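PDB 3FTB: histidinol-phosphate aminotransferase from Clostridium acetobutylicum, which probably transfers an amino group using pyridoxal 5'-phosphate as cofactor, presumably in histidine biosynthesis. Local coordinates for residues L29-P37 with F339-F350. Sequence-based numbering, arbitrary orientation.
Sequences LDYSSNINP and FAIKDEKKNTKF
Y31 and A340 come within 4.6 Å of each other at their CA atoms, where the backbone N of A340 donates to the O of Y31 over 2.9 Å with a bent N-H...O angle of 130°. From there residues 31-37 run beside the link 341-343 that leads into helix 344-359. Y31 buries more surface here than any other residue, its ring held between two layers. F350 stacks face-to-face on one side, centroids 4.0 Å apart and planes 16° from parallel, with its CD1 over the centre of the tyrosine ring; a chi1 of 176°, CG anti to the backbone N, sends the phenylalanine out to this position. On the opposite face lies the K342 chain, whose CE makes a CH-pi contact 3.8 Å from the ring centroid. Bent at chi4, that chain brings NZ to D30 O for a weak hydrogen bond. The phenol OH ends among the first turns of the helix, 2.7 Å from K346 O and 3.0 Å from N347 OD1, and its single proton could go to either. N347 OD1 also accepts from the backbone N of K342, so one amide oxygen ties the link to the helix beside the tyrosine edge. Strands 29-30 and 336-340 belong to the five-stranded mixed sheet of the small domain of this fold-type I PLP enzyme; 29-30 is an outer strand of it within this chain, 321-325 lies between the two, and helix 344-359 packs against it, F350 touching I321. L29 CD2 rests on K346 O and the aliphatic part of K349. Farther along, A340 CB fits against S33 O and N34 ND2, and a water donates to both I35 O and I341 O. P37 CB lies 3.6 Å from OD2 of D343, the residue at the N-cap position, and that oxygen also forms a salt bridge with K346 NZ; W271 of helix 262-285 touches the same proline.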
ATOM      1  N   LEU A  29     -17.060 -16.161 -17.515  1.00 46.99           N
ATOM      2  CA  LEU A  29     -16.228 -17.010 -16.661  1.00 45.41           C
ATOM      3  C   LEU A  29     -14.744 -16.751 -16.929  1.00 43.63           C
ATOM      4  O   LEU A  29     -14.262 -17.027 -18.037  1.00 46.79           O
ATOM      5  CB  LEU A  29     -16.522 -18.485 -16.939  1.00 41.77           C
ATOM      6  CG  LEU A  29     -17.537 -19.193 -16.047  1.00 41.02           C
ATOM      7  CD1 LEU A  29     -18.719 -18.300 -15.766  1.00 49.28           C
ATOM      8  CD2 LEU A  29     -17.979 -20.495 -16.699  1.00 41.59           C
ATOM      9  N   ASP A  30     -14.024 -16.231 -15.934  1.00 38.69           N
ATOM     10  CA  ASP A  30     -12.580 -16.018 -16.076  1.00 44.17           C
ATOM     11  C   ASP A  30     -11.765 -17.192 -15.516  1.00 38.99           C
ATOM     12  O   ASP A  30     -11.586 -17.320 -14.304  1.00 38.66           O
ATOM     13  CB  ASP A  30     -12.134 -14.689 -15.443  1.00 50.83           C
ATOM     14  CG  ASP A  30     -10.772 -14.207 -15.970  1.00 55.41           C
ATOM     15  OD1 ASP A  30     -10.461 -13.007 -15.810  1.00 56.14           O
ATOM     16  OD2 ASP A  30     -10.014 -15.020 -16.551  1.00 53.03           O
ATOM     17  N   TYR A  31     -11.281 -18.041 -16.424  1.00 42.27           N
ATOM     18  CA  TYR A  31     -10.465 -19.197 -16.077  1.00 34.93           C
ATOM     19  C   TYR A  31      -8.972 -18.869 -16.113  1.00 32.10           C
ATOM     20  O   TYR A  31      -8.121 -19.746 -15.923  1.00 26.76           O
ATOM     21  CB  TYR A  31     -10.830 -20.400 -16.963  1.00 32.31           C
ATOM     22  CG  TYR A  31     -12.007 -21.137 -16.380  1.00 38.38           C
ATOM     23  CD1 TYR A  31     -11.831 -22.316 -15.663  1.00 45.26           C
ATOM     24  CD2 TYR A  31     -13.287 -20.617 -16.479  1.00 42.29           C
ATOM     25  CE1 TYR A  31     -12.910 -22.973 -15.090  1.00 45.85           C
ATOM     26  CE2 TYR A  31     -14.371 -21.266 -15.915  1.00 38.82           C
ATOM     27  CZ  TYR A  31     -14.178 -22.439 -15.221  1.00 40.60           C
ATOM     28  OH  TYR A  31     -15.260 -23.076 -14.662  1.00 44.34           O
ATOM     29  N   SER A  32      -8.666 -17.596 -16.354  1.00 27.52           N
ATOM     30  CA  SER A  32      -7.324 -17.091 -16.112  1.00 32.34           C
ATOM     31  C   SER A  32      -7.196 -16.519 -14.675  1.00 31.36           C
ATOM     32  O   SER A  32      -6.088 -16.231 -14.194  1.00 24.58           O
ATOM     33  CB  SER A  32      -6.911 -16.083 -17.194  1.00 32.17           C
ATOM     34  OG  SER A  32      -7.534 -14.824 -17.017  1.00 37.42           O
ATOM     35  N   SER A  33      -8.329 -16.396 -13.981  1.00 17.02           N
ATOM     36  CA  SER A  33      -8.331 -15.958 -12.588  1.00 23.49           C
ATOM     37  C   SER A  33      -8.417 -17.116 -11.580  1.00 30.60           C
ATOM     38  O   SER A  33      -9.305 -17.973 -11.658  1.00 28.74           O
ATOM     39  CB  SER A  33      -9.482 -14.986 -12.354  1.00 30.92           C
ATOM     40  OG  SER A  33      -9.844 -14.971 -10.987  1.00 46.79           O
ATOM     41  N   ASN A  34      -7.494 -17.133 -10.626  1.00 33.62           N
ATOM     42  CA  ASN A  34      -7.454 -18.197  -9.628  1.00 36.08           C
ATOM     43  C   ASN A  34      -7.795 -17.706  -8.223  1.00 35.29           C
ATOM     44  O   ASN A  34      -7.049 -17.929  -7.274  1.00 38.43           O
ATOM     45  CB  ASN A  34      -6.081 -18.872  -9.611  1.00 34.32           C
ATOM     46  CG  ASN A  34      -5.560 -19.195 -11.005  1.00 32.35           C
ATOM     47  OD1 ASN A  34      -4.377 -19.019 -11.278  1.00 38.29           O
ATOM     48  ND2 ASN A  34      -6.431 -19.678 -11.881  1.00 26.31           N
ATOM     49  N   ILE A  35      -8.927 -17.032  -8.090  1.00 37.21           N
ATOM     50  CA  ILE A  35      -9.411 -16.632  -6.779  1.00 29.56           C
ATOM     51  C   ILE A  35     -10.413 -17.677  -6.323  1.00 38.00           C
ATOM     52  O   ILE A  35     -11.101 -18.278  -7.146  1.00 36.61           O
ATOM     53  CB  ILE A  35     -10.083 -15.240  -6.803  1.00 21.34           C
ATOM     54  CG1 ILE A  35      -9.137 -14.196  -7.423  1.00 29.78           C
ATOM     55  CG2 ILE A  35     -10.549 -14.819  -5.385  1.00 20.30           C
ATOM     56  CD1 ILE A  35      -7.777 -14.048  -6.710  1.00 22.69           C
ATOM     57  N   ASN A  36     -10.468 -17.896  -5.012  1.00 38.46           N
ATOM     58  CA  ASN A  36     -11.381 -18.851  -4.390  1.00 38.51           C
ATOM     59  C   ASN A  36     -12.832 -18.532  -4.737  1.00 37.47           C
ATOM     60  O   ASN A  36     -13.283 -17.403  -4.560  1.00 48.00           O
ATOM     61  CB  ASN A  36     -11.164 -18.830  -2.868  1.00 44.67           C
ATOM     62  CG  ASN A  36     -11.849 -19.977  -2.145  1.00 40.47           C
ATOM     63  OD1 ASN A  36     -13.017 -20.281  -2.392  1.00 35.96           O
ATOM     64  ND2 ASN A  36     -11.126 -20.599  -1.216  1.00 36.93           N
ATOM     65  N   PRO A  37     -13.573 -19.534  -5.229  1.00 39.88           N
ATOM     66  CA  PRO A  37     -14.951 -19.395  -5.698  1.00 49.40           C
ATOM     67  C   PRO A  37     -15.948 -19.351  -4.539  1.00 55.54           C
ATOM     68  O   PRO A  37     -17.056 -18.835  -4.690  1.00 52.67           O
ATOM     69  CB  PRO A  37     -15.136 -20.684  -6.493  1.00 38.19           C
ATOM     70  CG  PRO A  37     -14.459 -21.657  -5.629  1.00 32.14           C
ATOM     71  CD  PRO A  37     -13.156 -20.943  -5.302  1.00 36.37           C
ATOM     72  N   PHE A 339      -5.805 -23.408 -16.813  1.00 38.31           N
ATOM     73  CA  PHE A 339      -7.210 -23.245 -16.456  1.00 38.28           C
ATOM     74  C   PHE A 339      -7.352 -23.120 -14.944  1.00 34.44           C
ATOM     75  O   PHE A 339      -6.679 -23.819 -14.182  1.00 35.82           O
ATOM     76  CB  PHE A 339      -8.057 -24.439 -16.932  1.00 37.98           C
ATOM     77  CG  PHE A 339      -7.951 -24.735 -18.413  1.00 39.86           C
ATOM     78  CD1 PHE A 339      -7.540 -23.754 -19.323  1.00 39.48           C
ATOM     79  CD2 PHE A 339      -8.300 -25.996 -18.902  1.00 39.79           C
ATOM     80  CE1 PHE A 339      -7.457 -24.034 -20.693  1.00 27.03           C
ATOM     81  CE2 PHE A 339      -8.223 -26.280 -20.270  1.00 26.27           C
ATOM     82  CZ  PHE A 339      -7.802 -25.286 -21.161  1.00 23.26           C
ATOM     83  N   ALA A 340      -8.248 -22.250 -14.505  1.00 34.35           N
ATOM     84  CA  ALA A 340      -8.565 -22.182 -13.086  1.00 40.10           C
ATOM     85  C   ALA A 340      -9.454 -23.362 -12.715  1.00 38.20           C
ATOM     86  O   ALA A 340     -10.077 -23.972 -13.575  1.00 30.15           O
ATOM     87  CB  ALA A 340      -9.248 -20.866 -12.744  1.00 45.66           C
ATOM     88  N   ILE A 341      -9.487 -23.694 -11.433  1.00 44.53           N
ATOM     89  CA  ILE A 341     -10.394 -24.713 -10.931  1.00 48.84           C
ATOM     90  C   ILE A 341     -11.333 -24.019  -9.958  1.00 41.09           C
ATOM     91  O   ILE A 341     -10.897 -23.540  -8.913  1.00 37.10           O
ATOM     92  CB  ILE A 341      -9.633 -25.885 -10.245  1.00 42.26           C
ATOM     93  CG1 ILE A 341      -8.692 -26.554 -11.248  1.00 35.87           C
ATOM     94  CG2 ILE A 341     -10.607 -26.914  -9.665  1.00 44.20           C
ATOM     95  CD1 ILE A 341      -7.985 -27.768 -10.711  1.00 41.59           C
ATOM     96  N   LYS A 342     -12.607 -23.931 -10.335  1.00 40.21           N
ATOM     97  CA  LYS A 342     -13.617 -23.256  -9.533  1.00 30.02           C
ATOM     98  C   LYS A 342     -14.559 -24.281  -8.939  1.00 34.56           C
ATOM     99  O   LYS A 342     -14.181 -25.431  -8.720  1.00 28.28           O
ATOM    100  CB  LYS A 342     -14.409 -22.280 -10.403  1.00 31.54           C
ATOM    101  CG  LYS A 342     -13.519 -21.343 -11.186  1.00 39.75           C
ATOM    102  CD  LYS A 342     -14.299 -20.475 -12.142  1.00 43.02           C
ATOM    103  CE  LYS A 342     -13.393 -19.437 -12.780  1.00 44.04           C
ATOM    104  NZ  LYS A 342     -12.999 -18.386 -11.807  1.00 49.60           N
ATOM    105  N   ASP A 343     -15.794 -23.854  -8.689  1.00 42.12           N
ATOM    106  CA  ASP A 343     -16.848 -24.744  -8.221  1.00 36.27           C
ATOM    107  C   ASP A 343     -17.407 -25.614  -9.365  1.00 45.78           C
ATOM    108  O   ASP A 343     -17.330 -25.252 -10.542  1.00 41.94           O
ATOM    109  CB  ASP A 343     -17.964 -23.922  -7.586  1.00 30.86           C
ATOM    110  CG  ASP A 343     -18.471 -22.821  -8.504  1.00 34.78           C
ATOM    111  OD1 ASP A 343     -19.600 -22.949  -9.021  1.00 42.03           O
ATOM    112  OD2 ASP A 343     -17.745 -21.827  -8.717  1.00 32.94           O
ATOM    113  N   GLU A 344     -17.968 -26.763  -8.999  1.00 53.66           N
ATOM    114  CA  GLU A 344     -18.486 -27.740  -9.954  1.00 51.56           C
ATOM    115  C   GLU A 344     -19.387 -27.149 -11.052  1.00 45.89           C
ATOM    116  O   GLU A 344     -19.291 -27.526 -12.222  1.00 39.94           O
ATOM    117  CB  GLU A 344     -19.209 -28.863  -9.191  1.00 55.08           C
ATOM    118  CG  GLU A 344     -19.631 -30.068 -10.046  1.00 62.16           C
ATOM    119  CD  GLU A 344     -19.553 -31.395  -9.284  1.00 58.95           C
ATOM    120  OE1 GLU A 344     -19.013 -31.411  -8.157  1.00 64.16           O
ATOM    121  OE2 GLU A 344     -20.017 -32.429  -9.810  1.00 50.11           O
ATOM    122  N   LYS A 345     -20.260 -26.223 -10.678  1.00 47.01           N
ATOM    123  CA  LYS A 345     -21.211 -25.655 -11.634  1.00 53.58           C
ATOM    124  C   LYS A 345     -20.536 -24.869 -12.763  1.00 51.91           C
ATOM    125  O   LYS A 345     -20.815 -25.096 -13.940  1.00 51.60           O
ATOM    126  CB  LYS A 345     -22.217 -24.760 -10.914  1.00 63.49           C
ATOM    127  CG  LYS A 345     -23.508 -24.531 -11.685  1.00 71.73           C
ATOM    128  CD  LYS A 345     -24.365 -23.460 -11.022  1.00 77.02           C
ATOM    129  CE  LYS A 345     -25.844 -23.642 -11.339  1.00 78.83           C
ATOM    130  NZ  LYS A 345     -26.433 -24.768 -10.550  1.00 78.01           N
ATOM    131  N   LYS A 346     -19.661 -23.935 -12.401  1.00 46.65           N
ATOM    132  CA  LYS A 346     -18.888 -23.189 -13.395  1.00 42.72           C
ATOM    133  C   LYS A 346     -17.968 -24.104 -14.210  1.00 42.81           C
ATOM    134  O   LYS A 346     -17.770 -23.900 -15.412  1.00 44.71           O
ATOM    135  CB  LYS A 346     -18.066 -22.076 -12.727  1.00 38.58           C
ATOM    136  CG  LYS A 346     -18.909 -20.955 -12.116  1.00 38.42           C
ATOM    137  CD  LYS A 346     -18.083 -19.693 -11.890  1.00 42.34           C
ATOM    138  CE  LYS A 346     -18.834 -18.676 -11.056  1.00 34.39           C
ATOM    139  NZ  LYS A 346     -19.130 -19.230  -9.708  1.00 44.72           N
ATOM    140  N   ASN A 347     -17.411 -25.110 -13.537  1.00 40.68           N
ATOM    141  CA  ASN A 347     -16.494 -26.065 -14.142  1.00 32.41           C
ATOM    142  C   ASN A 347     -17.162 -26.951 -15.197  1.00 39.34           C
ATOM    143  O   ASN A 347     -16.595 -27.216 -16.259  1.00 36.63           O
ATOM    144  CB  ASN A 347     -15.856 -26.933 -13.050  1.00 33.85           C
ATOM    145  CG  ASN A 347     -14.665 -26.258 -12.383  1.00 34.49           C
ATOM    146  OD1 ASN A 347     -14.295 -25.129 -12.729  1.00 34.21           O
ATOM    147  ND2 ASN A 347     -14.054 -26.952 -11.431  1.00 30.85           N
ATOM    148  N   THR A 348     -18.365 -27.424 -14.897  1.00 40.69           N
ATOM    149  CA  THR A 348     -19.088 -28.252 -15.848  1.00 43.95           C
ATOM    150  C   THR A 348     -19.457 -27.410 -17.067  1.00 49.38           C
ATOM    151  O   THR A 348     -19.398 -27.874 -18.201  1.00 44.63           O
ATOM    152  CB  THR A 348     -20.346 -28.863 -15.212  1.00 48.53           C
ATOM    153  OG1 THR A 348     -19.964 -29.748 -14.148  1.00 47.30           O
ATOM    154  CG2 THR A 348     -21.150 -29.635 -16.254  1.00 48.63           C
ATOM    155  N   LYS A 349     -19.818 -26.155 -16.825  1.00 55.22           N
ATOM    156  CA  LYS A 349     -20.108 -25.230 -17.912  1.00 50.45           C
ATOM    157  C   LYS A 349     -18.860 -25.053 -18.771  1.00 47.01           C
ATOM    158  O   LYS A 349     -18.901 -25.193 -19.995  1.00 37.96           O
ATOM    159  CB  LYS A 349     -20.552 -23.880 -17.351  1.00 43.64           C
ATOM    160  CG  LYS A 349     -21.357 -23.047 -18.329  1.00 44.82           C
ATOM    161  CD  LYS A 349     -21.401 -21.589 -17.919  1.00 42.26           C
ATOM    162  CE  LYS A 349     -22.421 -20.820 -18.748  1.00 51.12           C
ATOM    163  NZ  LYS A 349     -23.791 -21.419 -18.678  1.00 45.57           N
ATOM    164  N   PHE A 350     -17.749 -24.739 -18.114  1.00 45.54           N
ATOM    165  CA  PHE A 350     -16.445 -24.628 -18.766  1.00 41.81           C
ATOM    166  C   PHE A 350     -16.117 -25.811 -19.700  1.00 44.97           C
ATOM    167  O   PHE A 350     -15.772 -25.620 -20.875  1.00 39.22           O
ATOM    168  CB  PHE A 350     -15.355 -24.492 -17.695  1.00 39.82           C
ATOM    169  CG  PHE A 350     -13.968 -24.470 -18.251  1.00 43.53           C
ATOM    170  CD1 PHE A 350     -13.486 -23.337 -18.905  1.00 41.66           C
ATOM    171  CD2 PHE A 350     -13.141 -25.582 -18.131  1.00 45.26           C
ATOM    172  CE1 PHE A 350     -12.204 -23.309 -19.426  1.00 36.81           C
ATOM    173  CE2 PHE A 350     -11.852 -25.564 -18.652  1.00 42.12           C
ATOM    174  CZ  PHE A 350     -11.386 -24.423 -19.302  1.00 42.46           C
TER
HETATM  175  O   HOH W   1     -10.306 -21.096  -7.924  1.00 22.36           O